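Local structure of alpha-pyrone synthesis polyketide synthase-like Pks18 (Mycobacterium tuberculosis, 1TED) at residues L309-P314 / V350-V355; T371-A376 / G385-I390. The protein probably extends medium- and long-chain aliphatic acyl-CoA starters with malonyl-CoA to make tri- and tetraketide alpha-pyrones, acting as a homodimeric type III polyketide synthase. All coordinates share one frame; numbering follows the deposited sequence.

Contact 1: L309-P314 / V350-V355; sequences LWAIHP and VSLIFV
A chi1 of 168° turns Val355 CG1 away from its own backbone N and points the two methyls at successive parts of segment 309-314: CG1 rests on Ala311 CB at 3.5 Å, and CG2 lies 3.7 Å from Pro314 CD. This is helix-on-sheet packing in the layered thiolase fold. The axis of segment 350-355 passes 8.1 Å from that of strand 310-312, which borders the mixed sheet within this chain, and runs roughly antiparallel to it. A residue as small as Ala311 suits such an approach, while the beta-branched Val355 offers a broad, rigid surface. Leu352, with a skewed chi1 of -152°, swings CD1 back to the strand, within 3.1 Å of Ala311 O, a tight meeting with the carbonyl of the central residue of an inverse gamma turn. Further along the chain, Pro314 and Val355 slide past each other in opposite directions, and Val340 of helix 335-344 touches both. No hydrogen bond crosses the interface. Ser351 OG accepts a hydrogen bond from Met347 N, just before helix 349-361, and the residue presents its methylene to the loop residues 313-314: CB sits 3.7 Å from Pro314 CG and the same distance, obliquely, from CE1 of the His313 imidazole.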
loop_
_atom_site.group_PDB
_atom_site.type_symbol
_atom_site.label_atom_id
_atom_site.label_comp_id
_atom_site.label_asym_id
_atom_site.label_seq_id
_atom_site.Cartn_x
_atom_site.Cartn_y
_atom_site.Cartn_z
ATOM N N LEU A 309 28.319 10.489 4.833
ATOM C CA LEU A 309 27.342 9.390 4.807
ATOM C C LEU A 309 26.441 9.350 3.582
ATOM O O LEU A 309 25.663 10.266 3.312
ATOM C CB LEU A 309 26.421 9.415 6.039
ATOM C CG LEU A 309 26.980 9.459 7.464
ATOM C CD1 LEU A 309 25.834 9.548 8.460
ATOM C CD2 LEU A 309 27.825 8.231 7.719
ATOM N N TRP A 310 26.552 8.257 2.852
ATOM C CA TRP A 310 25.734 8.026 1.692
ATOM C C TRP A 310 25.103 6.662 1.917
ATOM O O TRP A 310 25.752 5.629 1.767
ATOM C CB TRP A 310 26.579 8.048 0.421
ATOM C CG TRP A 310 26.992 9.445 0.027
ATOM C CD1 TRP A 310 28.170 10.074 0.324
ATOM C CD2 TRP A 310 26.202 10.399 -0.697
ATOM N NE1 TRP A 310 28.160 11.356 -0.168
ATOM C CE2 TRP A 310 26.964 11.582 -0.798
ATOM C CE3 TRP A 310 24.923 10.368 -1.268
ATOM C CZ2 TRP A 310 26.488 12.728 -1.450
ATOM C CZ3 TRP A 310 24.447 11.512 -1.916
ATOM C CH2 TRP A 310 25.233 12.673 -1.999
ATOM N N ALA A 311 23.840 6.670 2.324
ATOM C CA ALA A 311 23.105 5.431 2.562
ATOM C C ALA A 311 22.488 4.997 1.239
ATOM O O ALA A 311 21.294 5.199 0.980
ATOM C CB ALA A 311 22.016 5.648 3.632
ATOM N N ILE A 312 23.327 4.412 0.394
ATOM C CA ILE A 312 22.902 3.944 -0.911
ATOM C C ILE A 312 22.291 2.561 -0.783
ATOM O O ILE A 312 22.908 1.659 -0.222
ATOM C CB ILE A 312 24.100 3.870 -1.876
ATOM C CG1 ILE A 312 24.718 5.267 -2.035
ATOM C CG2 ILE A 312 23.658 3.279 -3.212
ATOM C CD1 ILE A 312 25.992 5.290 -2.854
ATOM N N HIS A 313 21.077 2.391 -1.295
ATOM C CA HIS A 313 20.437 1.091 -1.221
ATOM C C HIS A 313 21.367 0.000 -1.748
ATOM O O HIS A 313 21.725 -0.003 -2.926
ATOM C CB HIS A 313 19.149 1.051 -2.033
ATOM C CG HIS A 313 18.578 -0.325 -2.139
ATOM N ND1 HIS A 313 18.138 -1.027 -1.036
ATOM C CD2 HIS A 313 18.507 -1.184 -3.183
ATOM C CE1 HIS A 313 17.831 -2.261 -1.393
ATOM N NE2 HIS A 313 18.047 -2.381 -2.691
ATOM N N PRO A 314 21.757 -0.947 -0.879
ATOM C CA PRO A 314 22.650 -2.039 -1.287
ATOM C C PRO A 314 21.916 -3.168 -2.000
ATOM O O PRO A 314 21.860 -4.289 -1.513
ATOM C CB PRO A 314 23.277 -2.476 0.031
ATOM C CG PRO A 314 22.170 -2.236 1.020
ATOM C CD PRO A 314 21.569 -0.927 0.585
ATOM N N VAL A 350 13.952 -3.284 3.322
ATOM C CA VAL A 350 14.631 -3.346 4.606
ATOM C C VAL A 350 16.081 -2.861 4.632
ATOM O O VAL A 350 16.522 -2.264 5.618
ATOM C CB VAL A 350 14.614 -4.801 5.127
ATOM C CG1 VAL A 350 15.412 -4.911 6.411
ATOM C CG2 VAL A 350 13.177 -5.265 5.322
ATOM N N SER A 351 16.813 -3.120 3.548
ATOM C CA SER A 351 18.233 -2.786 3.463
ATOM C C SER A 351 18.647 -1.359 3.781
ATOM O O SER A 351 19.637 -1.131 4.474
ATOM C CB SER A 351 18.767 -3.191 2.095
ATOM O OG SER A 351 18.625 -4.590 1.920
ATOM N N LEU A 352 17.896 -0.394 3.285
ATOM C CA LEU A 352 18.236 0.987 3.553
ATOM C C LEU A 352 18.283 1.229 5.065
ATOM O O LEU A 352 19.151 1.939 5.558
ATOM C CB LEU A 352 17.206 1.898 2.876
ATOM C CG LEU A 352 17.650 3.299 2.460
ATOM C CD1 LEU A 352 18.989 3.230 1.750
ATOM C CD2 LEU A 352 16.584 3.915 1.550
ATOM N N ILE A 353 17.372 0.614 5.812
ATOM C CA ILE A 353 17.356 0.827 7.260
ATOM C C ILE A 353 18.500 0.118 7.996
ATOM O O ILE A 353 18.961 0.596 9.029
ATOM C CB ILE A 353 15.975 0.454 7.854
ATOM C CG1 ILE A 353 14.909 1.385 7.264
ATOM C CG2 ILE A 353 15.984 0.612 9.362
ATOM C CD1 ILE A 353 13.493 0.975 7.560
ATOM N N PHE A 354 18.972 -1.006 7.456
ATOM C CA PHE A 354 20.108 -1.709 8.055
ATOM C C PHE A 354 21.305 -0.787 7.883
ATOM O O PHE A 354 22.162 -0.678 8.755
ATOM C CB PHE A 354 20.398 -3.018 7.327
ATOM C CG PHE A 354 19.742 -4.218 7.936
ATOM C CD1 PHE A 354 18.368 -4.258 8.126
ATOM C CD2 PHE A 354 20.496 -5.343 8.251
ATOM C CE1 PHE A 354 17.745 -5.411 8.618
ATOM C CE2 PHE A 354 19.886 -6.503 8.744
ATOM C CZ PHE A 354 18.502 -6.535 8.925
ATOM N N VAL A 355 21.345 -0.118 6.736
ATOM C CA VAL A 355 22.419 0.806 6.415
ATOM C C VAL A 355 22.476 1.981 7.377
ATOM O O VAL A 355 23.546 2.348 7.861
ATOM C CB VAL A 355 22.261 1.327 4.979
ATOM C CG1 VAL A 355 23.199 2.503 4.734
ATOM C CG2 VAL A 355 22.567 0.203 4.009
#

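Contact 2: T371-A376 / G385-I390; sequences TGVAFA and GMLFDI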
loop_
_atom_site.group_PDB
_atom_site.type_symbol
_atom_site.label_atom_id
_atom_site.label_comp_id
_atom_site.label_asym_id
_atom_site.label_seq_id
_atom_site.Cartn_x
_atom_site.Cartn_y
_atom_site.Cartn_z
ATOM N N THR A 371 25.638 14.873 8.240
ATOM C CA THR A 371 24.542 15.055 7.297
ATOM C C THR A 371 24.615 13.982 6.228
ATOM O O THR A 371 25.656 13.787 5.619
ATOM C CB THR A 371 24.599 16.449 6.637
ATOM O OG1 THR A 371 24.393 17.448 7.638
ATOM C CG2 THR A 371 23.529 16.595 5.564
ATOM N N GLY A 372 23.510 13.295 5.985
ATOM C CA GLY A 372 23.543 12.254 4.984
ATOM C C GLY A 372 22.361 12.218 4.044
ATOM O O GLY A 372 21.322 12.832 4.287
ATOM N N VAL A 373 22.548 11.498 2.946
ATOM C CA VAL A 373 21.515 11.320 1.949
ATOM C C VAL A 373 21.334 9.820 1.766
ATOM O O VAL A 373 22.310 9.068 1.654
ATOM C CB VAL A 373 21.909 11.903 0.572
ATOM C CG1 VAL A 373 20.817 11.570 -0.442
ATOM C CG2 VAL A 373 22.143 13.433 0.666
ATOM N N ALA A 374 20.084 9.385 1.761
ATOM C CA ALA A 374 19.787 7.983 1.559
ATOM C C ALA A 374 18.862 7.905 0.354
ATOM O O ALA A 374 18.064 8.816 0.113
ATOM C CB ALA A 374 19.107 7.404 2.785
ATOM N N PHE A 375 19.004 6.848 -0.434
ATOM C CA PHE A 375 18.127 6.663 -1.574
ATOM C C PHE A 375 18.129 5.224 -2.025
ATOM O O PHE A 375 19.072 4.486 -1.768
ATOM C CB PHE A 375 18.483 7.603 -2.743
ATOM C CG PHE A 375 19.884 7.446 -3.270
ATOM C CD1 PHE A 375 20.227 6.369 -4.068
ATOM C CD2 PHE A 375 20.853 8.398 -2.982
ATOM C CE1 PHE A 375 21.514 6.244 -4.574
ATOM C CE2 PHE A 375 22.140 8.277 -3.484
ATOM C CZ PHE A 375 22.470 7.200 -4.280
ATOM N N ALA A 376 17.038 4.836 -2.675
ATOM C CA ALA A 376 16.864 3.491 -3.188
ATOM C C ALA A 376 16.071 3.614 -4.478
ATOM O O ALA A 376 15.649 4.719 -4.852
ATOM C CB ALA A 376 16.121 2.638 -2.179
ATOM N N GLY A 385 14.308 8.790 -1.850
ATOM C CA GLY A 385 15.329 9.082 -0.862
ATOM C C GLY A 385 15.011 10.198 0.114
ATOM O O GLY A 385 13.884 10.709 0.157
ATOM N N MET A 386 16.017 10.577 0.900
ATOM C CA MET A 386 15.858 11.627 1.896
ATOM C C MET A 386 17.189 12.240 2.300
ATOM O O MET A 386 18.237 11.607 2.169
ATOM C CB MET A 386 15.190 11.050 3.156
ATOM C CG MET A 386 16.131 10.216 4.041
ATOM S SD MET A 386 15.463 9.787 5.689
ATOM C CE MET A 386 16.350 8.320 6.080
ATOM N N LEU A 387 17.140 13.483 2.772
ATOM C CA LEU A 387 18.313 14.178 3.290
ATOM C C LEU A 387 18.113 14.020 4.798
ATOM O O LEU A 387 16.992 14.172 5.279
ATOM C CB LEU A 387 18.303 15.673 2.928
ATOM C CG LEU A 387 19.381 16.527 3.633
ATOM C CD1 LEU A 387 20.772 16.106 3.169
ATOM C CD2 LEU A 387 19.174 18.004 3.332
ATOM N N PHE A 388 19.169 13.709 5.543
ATOM C CA PHE A 388 19.007 13.529 6.977
ATOM C C PHE A 388 20.208 13.942 7.814
ATOM O O PHE A 388 21.314 14.112 7.301
ATOM C CB PHE A 388 18.645 12.065 7.271
ATOM C CG PHE A 388 19.746 11.088 6.958
ATOM C CD1 PHE A 388 20.760 10.840 7.882
ATOM C CD2 PHE A 388 19.779 10.425 5.733
ATOM C CE1 PHE A 388 21.796 9.940 7.588
ATOM C CE2 PHE A 388 20.809 9.526 5.431
ATOM C CZ PHE A 388 21.817 9.284 6.360
ATOM N N ASP A 389 19.966 14.104 9.110
ATOM C CA ASP A 389 20.990 14.478 10.083
ATOM C C ASP A 389 21.040 13.467 11.240
ATOM O O ASP A 389 20.004 13.104 11.796
ATOM C CB ASP A 389 20.690 15.864 10.671
ATOM C CG ASP A 389 21.320 16.994 9.880
ATOM O OD1 ASP A 389 21.925 16.734 8.815
ATOM O OD2 ASP A 389 21.209 18.154 10.329
ATOM N N ILE A 390 22.235 12.996 11.580
ATOM C CA ILE A 390 22.398 12.085 12.708
ATOM C C ILE A 390 23.114 12.889 13.797
ATOM O O ILE A 390 24.228 13.390 13.596
ATOM C CB ILE A 390 23.265 10.845 12.370
ATOM C CG1 ILE A 390 22.591 9.986 11.294
ATOM C CG2 ILE A 390 23.457 9.993 13.632
ATOM C CD1 ILE A 390 23.444 8.799 10.854
#
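Asp389 OD1 is gripped twice: Thr371 OG1 donates to it at 2.8 Å, and NH1 of Arg250, on strand 247-256, forms a salt bridge with it. The hydroxyl arrives on the syn side, 30° out of the carboxylate plane, from a side chain lying alongside Asp389 and pointing the same way. The two residues are a non-hydrogen-bonded pair of the antiparallel hairpin made by strands 370-378 and 382-390. Next along, Gly372 and Phe388 form a hydrogen-bonded pair, Phe388 N reaching Gly372 O at 2.6 Å and Gly372 N returning to Phe388 O at 2.7 Å. Because Phe388 CG stands between its backbone N and carbonyl carbon (chi1 67°), the ring folds back across the neighbouring strand. Gly372, with no side chain in the way, accepts it: its CA lies 3.8 Å from the ring centroid, 16° off the normal, a CH-pi contact. The ring's CE2 also touches Ala374 CB at 3.8 Å. On the face carrying Thr371 and Asp389, Leu387 CD1 meets both Val373 CG2 at 3.9 Å and Thr371 CG2 at 3.7 Å, with Leu297 of helix 281-299 touching Val373 and Leu387. Near the turn, Gly385 lets the strands close to 3.8 Å between its CA and Phe375 CA. With two donors sharing OD1, Asp389 would be expected to remain ionised, its charge linking three adjacent strands through Thr371 and Arg250.

Contacts 1 and 2 follow one another along the chain, their centres 9 Å apart, and meet where strands 310-312 and 370-378 run side by side. Probable hydrogen bonds join Ala311 N to Val373 O and His313 N to Phe375 O, each at 2.9 Å. The hairpin of contact 2 thus carries the strand against which helix 349-361 packs in contact 1. His313 CB also rests on Ala376 CB at 3.4 Å. The side chain of His313 approaches that of Cys175, the probable nucleophile, to about 3 Å and touches Asn346, consistent with the Cys-His-Asn triad of chalcone synthases; bound myristic acid lies about 11 Å from the His313 side chain.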